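Local coordinates for protein LAO/AO transport system kinase (Escherichia coli, PDB 2P67) that belongs to the MeaB family of the P-loop NTPase clan, with a parallel beta sheet flanked by helices and further helices at both chain ends, at residues F173-I178 / K190-V195; G54-L59 / D150-E155; E11-L16 / D47-Y52; Q26-V31 / M141-A146. All coordinates share one frame; numbering follows the deposited sequence. Where two conformers were deposited one is given.

Interaction 1: F173-I178 / K190-V195; sequences FISLQI and KGLMEV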
loop_
_atom_site.group_PDB
_atom_site.type_symbol
_atom_site.label_atom_id
_atom_site.label_comp_id
_atom_site.label_asym_id
_atom_site.label_seq_id
_atom_site.Cartn_x
_atom_site.Cartn_y
_atom_site.Cartn_z
ATOM N N PHE A 173 -10.280 7.926 12.294
ATOM C CA PHE A 173 -8.861 8.173 12.505
ATOM C C PHE A 173 -8.532 9.664 12.423
ATOM O O PHE A 173 -8.775 10.311 11.388
ATOM C CB PHE A 173 -7.987 7.393 11.523
ATOM C CG PHE A 173 -6.533 7.652 11.730
ATOM C CD1 PHE A 173 -5.905 7.226 12.899
ATOM C CD2 PHE A 173 -5.808 8.412 10.821
ATOM C CE1 PHE A 173 -4.556 7.506 13.120
ATOM C CE2 PHE A 173 -4.469 8.699 11.040
ATOM C CZ PHE A 173 -3.849 8.256 12.185
ATOM N N ILE A 174 -7.959 10.175 13.500
ATOM C CA ILE A 174 -7.665 11.608 13.673
ATOM C C ILE A 174 -6.156 11.819 13.828
ATOM O O ILE A 174 -5.517 11.205 14.687
ATOM C CB ILE A 174 -8.399 12.212 14.896
ATOM C CG1 ILE A 174 -9.921 12.021 14.789
ATOM C CG2 ILE A 174 -8.047 13.714 15.040
ATOM C CD1 ILE A 174 -10.490 11.010 15.768
ATOM N N SER A 175 -5.587 12.690 13.002
ATOM C CA SER A 175 -4.147 12.941 13.049
ATOM C C SER A 175 -3.886 14.363 13.517
ATOM O O SER A 175 -4.429 15.300 12.954
ATOM C CB SER A 175 -3.510 12.720 11.678
ATOM O OG SER A 175 -2.147 13.139 11.676
ATOM N N LEU A 176 -3.054 14.501 14.542
ATOM C CA LEU A 176 -2.629 15.810 15.024
ATOM C C LEU A 176 -1.318 16.207 14.385
ATOM O O LEU A 176 -0.353 15.422 14.333
ATOM C CB LEU A 176 -2.508 15.833 16.544
ATOM C CG LEU A 176 -3.774 16.342 17.213
ATOM C CD1 LEU A 176 -4.850 15.277 17.150
ATOM C CD2 LEU A 176 -3.455 16.722 18.644
ATOM N N GLN A 177 -1.305 17.438 13.895
ATOM C CA GLN A 177 -0.142 17.975 13.190
ATOM C C GLN A 177 0.253 19.316 13.802
ATOM O O GLN A 177 -0.558 19.992 14.423
ATOM C CB GLN A 177 -0.431 18.144 11.693
ATOM C CG GLN A 177 -0.796 16.851 10.926
ATOM C CD GLN A 177 0.341 15.813 10.837
ATOM O OE1 GLN A 177 1.523 16.156 10.762
ATOM N NE2 GLN A 177 -0.026 14.543 10.808
ATOM N N ILE A 178 1.518 19.680 13.643
ATOM C CA ILE A 178 1.946 20.986 14.099
ATOM C C ILE A 178 2.223 21.922 12.920
ATOM O O ILE A 178 2.612 21.461 11.838
ATOM C CB ILE A 178 3.101 20.891 15.151
ATOM C CG1 ILE A 178 3.013 22.068 16.121
ATOM C CG2 ILE A 178 4.477 20.700 14.483
ATOM C CD1 ILE A 178 1.766 22.020 17.013
ATOM N N LYS A 190 2.199 10.513 2.240
ATOM C CA LYS A 190 1.124 9.852 1.477
ATOM C C LYS A 190 0.322 8.824 2.296
ATOM O O LYS A 190 -0.903 8.722 2.149
ATOM C CB LYS A 190 1.650 9.243 0.167
ATOM C CG LYS A 190 2.161 10.289 -0.826
ATOM C CD LYS A 190 2.664 9.606 -2.083
ATOM C CE LYS A 190 3.376 10.592 -3.006
ATOM N NZ LYS A 190 4.822 10.336 -3.048
ATOM N N GLY A 191 0.997 8.113 3.195
ATOM C CA GLY A 191 0.340 7.134 4.061
ATOM C C GLY A 191 -0.700 7.794 4.942
ATOM O O GLY A 191 -1.747 7.219 5.202
ATOM N N LEU A 192 -0.419 9.023 5.370
ATOM C CA LEU A 192 -1.390 9.797 6.141
ATOM C C LEU A 192 -2.634 10.145 5.302
ATOM O O LEU A 192 -3.773 9.959 5.754
ATOM C CB LEU A 192 -0.731 11.065 6.665
ATOM C CG LEU A 192 -1.706 12.010 7.379
ATOM C CD1 LEU A 192 -2.341 11.261 8.586
ATOM C CD2 LEU A 192 -0.930 13.264 7.790
ATOM N N MET A 193 -2.417 10.616 4.074
ATOM C CA MET A 193 -3.524 10.882 3.160
ATOM C C MET A 193 -4.392 9.647 2.929
ATOM O O MET A 193 -5.595 9.766 2.783
ATOM C CB MET A 193 -3.027 11.471 1.834
ATOM C CG MET A 193 -2.292 12.833 1.994
ATOM S SD MET A 193 -3.392 14.160 2.576
ATOM C CE MET A 193 -3.187 14.182 4.318
ATOM N N GLU A 194 -3.768 8.471 2.892
ATOM C CA GLU A 194 -4.495 7.213 2.702
ATOM C C GLU A 194 -5.558 6.958 3.776
ATOM O O GLU A 194 -6.623 6.375 3.482
ATOM C CB GLU A 194 -3.517 6.034 2.680
ATOM C CG GLU A 194 -2.603 6.015 1.471
ATOM C CD GLU A 194 -3.269 5.484 0.210
ATOM O OE1 GLU A 194 -4.472 5.128 0.235
ATOM O OE2 GLU A 194 -2.572 5.411 -0.812
ATOM N N VAL A 195 -5.270 7.396 5.005
ATOM C CA VAL A 195 -6.076 6.983 6.170
ATOM C C VAL A 195 -6.776 8.096 6.956
ATOM O O VAL A 195 -7.712 7.815 7.693
ATOM C CB VAL A 195 -5.236 6.118 7.151
ATOM C CG1 VAL A 195 -4.696 4.853 6.439
ATOM C CG2 VAL A 195 -4.115 6.922 7.774
#

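Interaction 2: G54-L59 / D150-E155; sequences GNTLRL and DVVIVE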
loop_
_atom_site.group_PDB
_atom_site.type_symbol
_atom_site.label_atom_id
_atom_site.label_comp_id
_atom_site.label_asym_id
_atom_site.label_seq_id
_atom_site.Cartn_x
_atom_site.Cartn_y
_atom_site.Cartn_z
ATOM N N GLY A 54 -18.670 -4.264 20.497
ATOM C CA GLY A 54 -19.206 -3.743 19.233
ATOM C C GLY A 54 -20.180 -2.565 19.262
ATOM O O GLY A 54 -20.719 -2.162 18.214
ATOM N N ASN A 55 -20.410 -2.008 20.441
ATOM C CA ASN A 55 -21.279 -0.844 20.602
ATOM C C ASN A 55 -20.536 0.327 21.231
ATOM O O ASN A 55 -21.050 1.034 22.112
ATOM C CB ASN A 55 -22.522 -1.216 21.415
ATOM C CG ASN A 55 -23.660 -1.730 20.526
ATOM O OD1 ASN A 55 -24.246 -0.978 19.729
ATOM N ND2 ASN A 55 -23.956 -3.009 20.643
ATOM N N THR A 56 -19.315 0.524 20.756
ATOM C CA THR A 56 -18.410 1.535 21.285
ATOM C C THR A 56 -17.824 2.297 20.086
ATOM O O THR A 56 -17.416 1.687 19.100
ATOM C CB THR A 56 -17.290 0.859 22.094
ATOM O OG1 THR A 56 -17.870 0.155 23.202
ATOM C CG2 THR A 56 -16.270 1.890 22.610
ATOM N N LEU A 57 -17.813 3.626 20.167
ATOM C CA LEU A 57 -17.120 4.426 19.161
ATOM C C LEU A 57 -15.605 4.270 19.367
ATOM O O LEU A 57 -15.083 4.615 20.433
ATOM C CB LEU A 57 -17.538 5.895 19.268
ATOM C CG LEU A 57 -16.851 6.907 18.333
ATOM C CD1 LEU A 57 -17.049 6.568 16.853
ATOM C CD2 LEU A 57 -17.292 8.323 18.663
ATOM N N ARG A 58 -14.927 3.746 18.350
ATOM C CA ARG A 58 -13.481 3.482 18.416
ATOM C C ARG A 58 -12.761 4.590 17.659
ATOM O O ARG A 58 -12.958 4.755 16.448
ATOM C CB ARG A 58 -13.171 2.129 17.782
ATOM C CG ARG A 58 -13.873 0.934 18.471
ATOM C CD ARG A 58 -13.968 -0.258 17.504
ATOM N NE ARG A 58 -12.666 -0.812 17.107
ATOM C CZ ARG A 58 -12.076 -1.871 17.673
ATOM N NH1 ARG A 58 -12.627 -2.494 18.729
ATOM N NH2 ARG A 58 -10.904 -2.296 17.204
ATOM N N LEU A 59 -11.963 5.364 18.379
ATOM C CA LEU A 59 -11.214 6.455 17.760
ATOM C C LEU A 59 -9.717 6.189 17.763
ATOM O O LEU A 59 -9.179 5.666 18.754
ATOM C CB LEU A 59 -11.479 7.773 18.508
ATOM C CG LEU A 59 -12.939 8.220 18.627
ATOM C CD1 LEU A 59 -13.023 9.520 19.443
ATOM C CD2 LEU A 59 -13.581 8.407 17.254
ATOM N N ASP A 150 -18.164 4.133 26.291
ATOM C CA ASP A 150 -18.854 4.744 25.173
ATOM C C ASP A 150 -17.907 5.034 24.017
ATOM O O ASP A 150 -18.275 4.887 22.833
ATOM C CB ASP A 150 -19.505 6.037 25.625
ATOM C CG ASP A 150 -20.633 5.795 26.619
ATOM O OD1 ASP A 150 -21.658 5.203 26.229
ATOM O OD2 ASP A 150 -20.467 6.159 27.783
ATOM N N VAL A 151 -16.689 5.438 24.380
ATOM C CA VAL A 151 -15.656 5.804 23.412
ATOM C C VAL A 151 -14.354 5.176 23.889
ATOM O O VAL A 151 -14.005 5.299 25.072
ATOM C CB VAL A 151 -15.449 7.336 23.366
ATOM C CG1 VAL A 151 -14.320 7.718 22.367
ATOM C CG2 VAL A 151 -16.758 8.049 22.991
ATOM N N VAL A 152 -13.674 4.478 22.990
ATOM C CA VAL A 152 -12.310 4.003 23.240
ATOM C C VAL A 152 -11.372 4.682 22.260
ATOM O O VAL A 152 -11.606 4.634 21.045
ATOM C CB VAL A 152 -12.148 2.473 23.039
ATOM C CG1 VAL A 152 -10.764 2.021 23.535
ATOM C CG2 VAL A 152 -13.245 1.716 23.759
ATOM N N ILE A 153 -10.313 5.289 22.792
ATOM C CA ILE A 153 -9.323 6.004 21.987
ATOM C C ILE A 153 -8.009 5.259 22.034
ATOM O O ILE A 153 -7.457 5.038 23.124
ATOM C CB ILE A 153 -9.094 7.429 22.526
ATOM C CG1 ILE A 153 -10.415 8.213 22.545
ATOM C CG2 ILE A 153 -8.045 8.175 21.672
ATOM C CD1 ILE A 153 -10.293 9.597 23.162
ATOM N N VAL A 154 -7.514 4.852 20.867
ATOM C CA VAL A 154 -6.185 4.283 20.798
ATOM C C VAL A 154 -5.256 5.379 20.277
ATOM O O VAL A 154 -5.540 6.035 19.260
ATOM C CB VAL A 154 -6.141 2.947 19.984
ATOM C CG1 VAL A 154 -6.518 3.145 18.499
ATOM C CG2 VAL A 154 -4.778 2.259 20.133
ATOM N N GLU A 155 -4.168 5.618 20.990
ATOM C CA GLU A 155 -3.321 6.733 20.584
ATOM C C GLU A 155 -1.849 6.370 20.541
ATOM O O GLU A 155 -1.388 5.551 21.318
ATOM C CB GLU A 155 -3.588 7.967 21.452
ATOM C CG GLU A 155 -3.284 7.776 22.924
ATOM C CD GLU A 155 -1.900 8.250 23.288
ATOM O OE1 GLU A 155 -1.608 8.315 24.495
ATOM O OE2 GLU A 155 -1.104 8.579 22.385
#

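Interaction 3: E11-L16 / D47-Y52; sequences ESIRRL and DAIMPY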
loop_
_atom_site.group_PDB
_atom_site.type_symbol
_atom_site.label_atom_id
_atom_site.label_comp_id
_atom_site.label_asym_id
_atom_site.label_seq_id
_atom_site.Cartn_x
_atom_site.Cartn_y
_atom_site.Cartn_z
ATOM N N GLU A 11 -18.525 -14.743 37.011
ATOM C CA GLU A 11 -18.799 -13.606 37.902
ATOM C C GLU A 11 -17.850 -12.433 37.612
ATOM O O GLU A 11 -18.247 -11.275 37.682
ATOM C CB GLU A 11 -18.781 -14.032 39.392
ATOM C CG GLU A 11 -18.183 -13.036 40.425
ATOM C CD GLU A 11 -19.010 -11.760 40.741
ATOM O OE1 GLU A 11 -18.611 -11.058 41.716
ATOM O OE2 GLU A 11 -20.023 -11.441 40.052
ATOM N N SER A 12 -16.604 -12.758 37.270
ATOM C CA SER A 12 -15.621 -11.741 36.877
ATOM C C SER A 12 -16.072 -10.979 35.641
ATOM O O SER A 12 -15.956 -9.748 35.578
ATOM C CB SER A 12 -14.275 -12.398 36.626
ATOM O OG SER A 12 -13.834 -13.030 37.816
ATOM N N ILE A 13 -16.584 -11.712 34.659
ATOM C CA ILE A 13 -17.195 -11.090 33.472
ATOM C C ILE A 13 -18.373 -10.186 33.845
ATOM O O ILE A 13 -18.471 -9.070 33.337
ATOM C CB ILE A 13 -17.554 -12.117 32.401
ATOM C CG1 ILE A 13 -16.263 -12.721 31.821
ATOM C CG2 ILE A 13 -18.421 -11.462 31.274
ATOM C CD1 ILE A 13 -16.505 -13.926 30.914
ATOM N N ARG A 14 -19.243 -10.669 34.740
ATOM C CA ARG A 14 -20.342 -9.857 35.280
ATOM C C ARG A 14 -19.833 -8.513 35.811
ATOM O O ARG A 14 -20.336 -7.457 35.428
ATOM C CB ARG A 14 -21.078 -10.625 36.391
ATOM C CG ARG A 14 -22.343 -9.952 36.929
ATOM C CD ARG A 14 -22.810 -10.654 38.202
ATOM N NE ARG A 14 -24.152 -10.244 38.619
ATOM C CZ ARG A 14 -24.876 -10.868 39.551
ATOM N NH1 ARG A 14 -24.397 -11.936 40.180
ATOM N NH2 ARG A 14 -26.085 -10.423 39.862
ATOM N N ARG A 15 -18.825 -8.568 36.685
ATOM C CA ARG A 15 -18.218 -7.378 37.300
ATOM C C ARG A 15 -17.665 -6.455 36.214
ATOM O O ARG A 15 -17.821 -5.218 36.273
ATOM C CB ARG A 15 -17.068 -7.777 38.236
ATOM C CG ARG A 15 -17.471 -8.463 39.542
ATOM C CD ARG A 15 -16.289 -8.438 40.573
ATOM N NE ARG A 15 -15.045 -9.088 40.111
ATOM C CZ ARG A 15 -14.797 -10.399 40.183
ATOM N NH1 ARG A 15 -15.719 -11.241 40.667
ATOM N NH2 ARG A 15 -13.635 -10.887 39.755
ATOM N N LEU A 16 -17.047 -7.077 35.217
ATOM C CA LEU A 16 -16.419 -6.343 34.107
ATOM C C LEU A 16 -17.500 -5.554 33.354
ATOM O O LEU A 16 -17.383 -4.343 33.120
ATOM C CB LEU A 16 -15.682 -7.316 33.179
ATOM C CG LEU A 16 -15.111 -6.773 31.848
ATOM C CD1 LEU A 16 -13.906 -5.932 32.141
ATOM C CD2 LEU A 16 -14.769 -7.880 30.837
ATOM N N ASP A 47 -12.843 -15.103 24.342
ATOM C CA ASP A 47 -13.961 -15.810 23.674
ATOM C C ASP A 47 -15.290 -15.441 24.316
ATOM O O ASP A 47 -16.268 -15.097 23.634
ATOM C CB ASP A 47 -13.781 -17.338 23.736
ATOM C CG ASP A 47 -12.666 -17.837 22.851
ATOM O OD1 ASP A 47 -12.228 -17.106 21.944
ATOM O OD2 ASP A 47 -12.195 -18.970 23.073
ATOM N N ALA A 48 -15.329 -15.491 25.644
ATOM C CA ALA A 48 -16.579 -15.267 26.358
ATOM C C ALA A 48 -17.158 -13.856 26.191
ATOM O O ALA A 48 -18.383 -13.694 26.179
ATOM C CB ALA A 48 -16.440 -15.633 27.833
ATOM N N ILE A 49 -16.303 -12.839 26.039
ATOM C CA ILE A 49 -16.812 -11.474 26.001
ATOM C C ILE A 49 -17.248 -10.981 24.620
ATOM O O ILE A 49 -17.846 -9.910 24.518
ATOM C CB ILE A 49 -15.845 -10.411 26.650
ATOM C CG1 ILE A 49 -14.513 -10.331 25.874
ATOM C CG2 ILE A 49 -15.668 -10.669 28.151
ATOM C CD1 ILE A 49 -13.743 -9.044 26.082
ATOM N N MET A 50 -16.952 -11.755 23.571
ATOM C CA MET A 50 -17.211 -11.302 22.204
ATOM C C MET A 50 -18.658 -10.788 22.001
ATOM O O MET A 50 -18.861 -9.745 21.392
ATOM C CB MET A 50 -16.790 -12.354 21.152
ATOM C CG MET A 50 -15.308 -12.771 21.204
ATOM S SD MET A 50 -14.169 -11.305 21.218
ATOM C CE MET A 50 -14.667 -10.619 19.714
ATOM N N PRO A 51 -19.673 -11.496 22.537
ATOM C CA PRO A 51 -21.051 -10.984 22.347
ATOM C C PRO A 51 -21.353 -9.608 22.968
ATOM O O PRO A 51 -22.326 -8.969 22.561
ATOM C CB PRO A 51 -21.921 -12.077 22.996
ATOM C CG PRO A 51 -21.080 -13.299 22.944
ATOM C CD PRO A 51 -19.677 -12.790 23.241
ATOM N N TYR A 52 -20.525 -9.163 23.917
ATOM C CA TYR A 52 -20.727 -7.890 24.630
ATOM C C TYR A 52 -19.960 -6.729 23.983
ATOM O O TYR A 52 -20.083 -5.562 24.392
ATOM C CB TYR A 52 -20.333 -8.054 26.110
ATOM C CG TYR A 52 -20.884 -9.324 26.731
ATOM C CD1 TYR A 52 -22.251 -9.471 26.992
ATOM C CD2 TYR A 52 -20.046 -10.395 27.023
ATOM C CE1 TYR A 52 -22.759 -10.666 27.556
ATOM C CE2 TYR A 52 -20.543 -11.580 27.574
ATOM C CZ TYR A 52 -21.894 -11.706 27.832
ATOM O OH TYR A 52 -22.368 -12.881 28.386
#

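Interaction 4: Q26-V31 / M141-A146; sequences QAMTLV and MLLCEA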
loop_
_atom_site.group_PDB
_atom_site.type_symbol
_atom_site.label_atom_id
_atom_site.label_comp_id
_atom_site.label_asym_id
_atom_site.label_seq_id
_atom_site.Cartn_x
_atom_site.Cartn_y
_atom_site.Cartn_z
ATOM N N GLN A 26 -7.620 -5.691 36.281
ATOM C CA GLN A 26 -7.227 -7.072 36.547
ATOM C C GLN A 26 -7.271 -7.920 35.276
ATOM O O GLN A 26 -6.392 -8.721 35.030
ATOM C CB GLN A 26 -8.195 -7.703 37.543
ATOM C CG GLN A 26 -7.775 -7.707 38.986
ATOM C CD GLN A 26 -8.740 -8.592 39.787
ATOM O OE1 GLN A 26 -8.471 -9.771 40.023
ATOM N NE2 GLN A 26 -9.894 -8.045 40.131
ATOM N N ALA A 27 -8.344 -7.770 34.500
ATOM C CA ALA A 27 -8.502 -8.504 33.238
ATOM C C ALA A 27 -7.411 -8.127 32.219
ATOM O O ALA A 27 -6.845 -8.985 31.521
ATOM C CB ALA A 27 -9.924 -8.251 32.661
ATOM N N MET A 28 -7.119 -6.835 32.111
ATOM C CA MET A 28 -6.020 -6.388 31.255
ATOM C C MET A 28 -4.680 -7.011 31.695
ATOM O O MET A 28 -3.946 -7.537 30.876
ATOM C CB MET A 28 -5.937 -4.860 31.237
ATOM C CG MET A 28 -7.193 -4.184 30.674
ATOM S SD MET A 28 -6.885 -2.441 30.369
ATOM C CE MET A 28 -8.335 -2.033 29.352
ATOM N N THR A 29 -4.384 -6.973 32.994
ATOM C CA THR A 29 -3.148 -7.581 33.521
ATOM C C THR A 29 -3.055 -9.062 33.176
ATOM O O THR A 29 -1.995 -9.542 32.735
ATOM C CB THR A 29 -2.995 -7.329 35.039
ATOM O OG1 THR A 29 -2.766 -5.932 35.246
ATOM C CG2 THR A 29 -1.799 -8.110 35.632
ATOM N N LEU A 30 -4.180 -9.760 33.300
ATOM C CA LEU A 30 -4.268 -11.173 32.934
ATOM C C LEU A 30 -3.941 -11.410 31.469
ATOM O O LEU A 30 -3.192 -12.325 31.134
ATOM C CB LEU A 30 -5.667 -11.717 33.264
ATOM C CG LEU A 30 -5.952 -13.184 32.930
ATOM C CD1 LEU A 30 -5.168 -14.113 33.849
ATOM C CD2 LEU A 30 -7.449 -13.456 33.030
ATOM N N VAL A 31 -4.536 -10.594 30.596
ATOM C CA VAL A 31 -4.281 -10.635 29.150
ATOM C C VAL A 31 -2.811 -10.316 28.808
ATOM O O VAL A 31 -2.279 -10.795 27.801
ATOM C CB VAL A 31 -5.286 -9.694 28.400
ATOM C CG1 VAL A 31 -4.913 -9.509 26.928
ATOM C CG2 VAL A 31 -6.693 -10.239 28.545
ATOM N N MET A 141 -8.849 -3.084 23.770
ATOM C CA MET A 141 -10.019 -2.364 23.241
ATOM C C MET A 141 -11.304 -3.189 23.426
ATOM O O MET A 141 -12.322 -2.657 23.876
ATOM C CB MET A 141 -9.831 -2.018 21.749
ATOM C CG MET A 141 -8.789 -0.927 21.476
ATOM S SD MET A 141 -8.463 -0.697 19.693
ATOM C CE MET A 141 -9.884 0.343 19.249
ATOM N N LEU A 142 -11.239 -4.483 23.107
ATOM C CA LEU A 142 -12.377 -5.394 23.346
ATOM C C LEU A 142 -12.812 -5.418 24.812
ATOM O O LEU A 142 -14.012 -5.345 25.105
ATOM C CB LEU A 142 -12.047 -6.808 22.874
ATOM C CG LEU A 142 -11.898 -7.076 21.375
ATOM C CD1 LEU A 142 -11.626 -8.554 21.172
ATOM C CD2 LEU A 142 -13.158 -6.630 20.575
ATOM N N LEU A 143 -11.843 -5.462 25.731
ATOM C CA LEU A 143 -12.155 -5.434 27.170
ATOM C C LEU A 143 -12.892 -4.145 27.526
ATOM O O LEU A 143 -13.899 -4.175 28.247
ATOM C CB LEU A 143 -10.889 -5.614 28.044
ATOM C CG LEU A 143 -10.286 -7.031 27.982
ATOM C CD1 LEU A 143 -8.886 -7.057 28.594
ATOM C CD2 LEU A 143 -11.193 -8.053 28.651
ATOM N N CYS A 144 -12.424 -3.016 26.994
ATOM C CA CYS A 144 -13.103 -1.750 27.229
ATOM C C CYS A 144 -14.546 -1.742 26.693
ATOM O O CYS A 144 -15.452 -1.182 27.328
ATOM C CB CYS A 144 -12.304 -0.593 26.644
ATOM S SG CYS A 144 -10.723 -0.338 27.457
ATOM N N GLU A 145 -14.743 -2.370 25.531
ATOM C CA GLU A 145 -16.070 -2.473 24.918
ATOM C C GLU A 145 -16.992 -3.283 25.813
ATOM O O GLU A 145 -18.132 -2.868 26.097
ATOM C CB GLU A 145 -15.970 -3.103 23.536
ATOM C CG GLU A 145 -15.327 -2.107 22.511
ATOM C CD GLU A 145 -15.327 -2.605 21.083
ATOM O OE1 GLU A 145 -15.666 -3.776 20.842
ATOM O OE2 GLU A 145 -14.963 -1.810 20.186
ATOM N N ALA A 146 -16.497 -4.433 26.252
ATOM C CA ALA A 146 -17.285 -5.303 27.130
ATOM C C ALA A 146 -17.593 -4.604 28.463
ATOM O O ALA A 146 -18.677 -4.800 29.037
ATOM C CB ALA A 146 -16.571 -6.643 27.332
#

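Interaction 1: F173-I178 / K190-V195
Strand 173-177 and helix 190-195 run obliquely antiparallel, Phe173 lying across from Val195 and Ser175 from Leu192, with N-to-C directions 143° apart. Their axes stay 9.8 Å apart at closest approach, a gap filled by side chains. Alternation along the strand turns Phe173, Ser175 and Gln177 toward the helix, and Leu192 meets all three with its forked end. Leu192 CD1 rests 3.6 Å from Ser175 CB and also comes up to the edge of the Phe173 ring, near the ring plane, at 4.1 Å from CE2. The other branch, CD2, approaches Gln177 NE2 to 3.4 Å. Leucine suits this place because its two methyls can serve different neighbours at once. Gln177 bends at chi2 (-66°), which folds its amide back along the strand; NE2 donates to Ser175 OG at 2.7 Å, with an N-H...O angle of 142°. The small hydroxyl thus steadies the larger amide in a buried setting. Nearer the start of the strand, Val195 CG2 packs obliquely against Phe173, 3.7 Å from CE2, while Val195 O accepts a hydrogen bond from Lys229 NZ. Strand 172-177, helix 190-195 and strand 198-201 form a beta-alpha-beta crossover, with strand 57-63 on the other flank of strand 172-177. Tyr219 of helix 209-225 touches Gln177 and Leu192, and helix 162-167 packs on Phe173 and Val195.

Interaction 2: G54-L59 / D150-E155
Val152 O takes the N-H of Leu59 at 2.8 Å, a nearly straight bond (N-H...O 170°), and is approached as well by the CA-H of Arg58, with CA at 3.4 Å. The same pairing repeats along the two parallel strands. Leu57 O receives Val152 N at 2.9 Å, and Leu59 O receives Val154 N at 2.8 Å. At the start, Leu57 N reaches Asp150 O at 3.0 Å, so the first residue of strand 57-63 is already tied to its neighbour. Leu57, Leu59, Val151 and Ile153 share one face of the sheet. There, with CG beside its own backbone N (chi1 -57°), Leu59 carries CD1 to within 3.7 Å of Val151 CG1, the two side chains crossing at a slant. Phe76 and Leu80 of helix 69-82 pack on this face, an apolar cover that suits the aliphatic side chains of these four residues. Arg58 and Val152 face the other way, toward helix 133-146. Val152, branched at CB and favourable in a strand, packs on Met141 and Cys144, whereas Arg58 is held by a salt bridge to Glu145 and a bond to Met169 O, its side chain about 5 Å from a bound sodium ion. Beyond the pairing, Glu155 forms a salt bridge with Lys69, a residue of a probable Walker A sequence. Two central parallel strands, one of them leading into such a loop, are characteristic of the P-loop NTPase fold.

Interaction 3: E11-L16 / D47-Y52
Ile13 is the main point of touch, its two branches spread over Ala48, Ile49 and Tyr52. The longer branch ends in CD1, which presses on Ala48 CB at 3.5 Å; the small alanine lets helix 9-17 come close to the C-terminal part of helix 36-49. The shorter branch, CG2, faces Ile49 CG2 at 4.2 Å and stands 4.3 Å from Tyr52 CE2. Having CG1 anti to the carbonyl carbon (chi1 -67°) and CG2 anti to the backbone N lets one beta-branched residue send CD1 to Ala48 and CG2 to Ile49 and Tyr52. One turn on, Leu16 CD2 meets Ile49 CG2 at 4.0 Å, the two side chains crossing at about a right angle. Behind this first shell, Ile49 and Leu16 both lean on Ala146 of helix 133-146, and Leu16 also packs on Thr23 and Leu24 of helix 21-32, so the largely apolar packing continues into the neighbouring helices. Residues 50-52 form a 3-10 turn, with Tyr52 N bonded to Ile49 O at 2.8 Å; it carries the tyrosine ring round beside Ile13. Away from the interface, Arg15 NH1 bonds Glu11 OE1 at 3.1 Å in a salt bridge along helix 9-17, with OE1 in the guanidinium plane, and Arg15 NE bonds Thr23. Asp47 turns to the second subunit, where its OD1 accepts from Ser315 and Thr318. Chemically, then, the joint between the helices is purely apolar and depends on shape and partial burial, while these polar bonds lie outside it.

Interaction 4: Q26-V31 / M141-A146
Neither rings nor other flat side-chain groups take part where Ala27, Met28 and Val31 meet Leu143 and Cys144; instead of faces and edges, methyl and methylene carbons and one cysteine sulfur do the touching. The motif is an antiparallel helix pair, helices 21-32 and 133-146, with N-to-C directions 155° apart and axes 10.5 Å apart at closest approach. Leu143 is the centre. Its CD1 lies between Met28 CG and Val31 CG2, 3.9 Å from each, and its CD2 is 4.2 Å from Ala27 CB. Met28 and Val31 slide past Leu143 in opposite directions. Alanine keeps the near side of helix 21-32 low, and valine offers a stiff branch one turn further. Behind them, Leu143 also rests on Ile49 of helix 36-49, and Met28 reaches Phe120 and Arg122 of strand 119-124, so helix 21-32 also touches the outermost strand on this side of the sheet. Long and flexible, Met28 can span the gap: its chain runs extended beyond CG (chi2 -168°) and brings CE to 3.5 Å from Cys144 SG.

Overall arrangement
Interactions 1, 2 and 4 are buried, while interaction 3 is only partly so and lies farthest from the chain's centre. Interactions 1 and 2 serve the same sheet, since strands 172-177 and 57-63 are neighbours in it; one relies on side chains between strand and helix, the other on backbone bonds between strands. Interactions 3 and 4 are apolar helix packing, with a tyrosine ring in the first and a cysteine sulfur in the second, and they adjoin, sharing helix 133-146 as a common support. Interaction 4 is tied to interaction 2 by polar chemistry: Glu145 makes a salt bridge to Arg58 and probably a hydrogen bond to Gly54 N, so polar bonds as well as packing join helix 133-146 to the sheet.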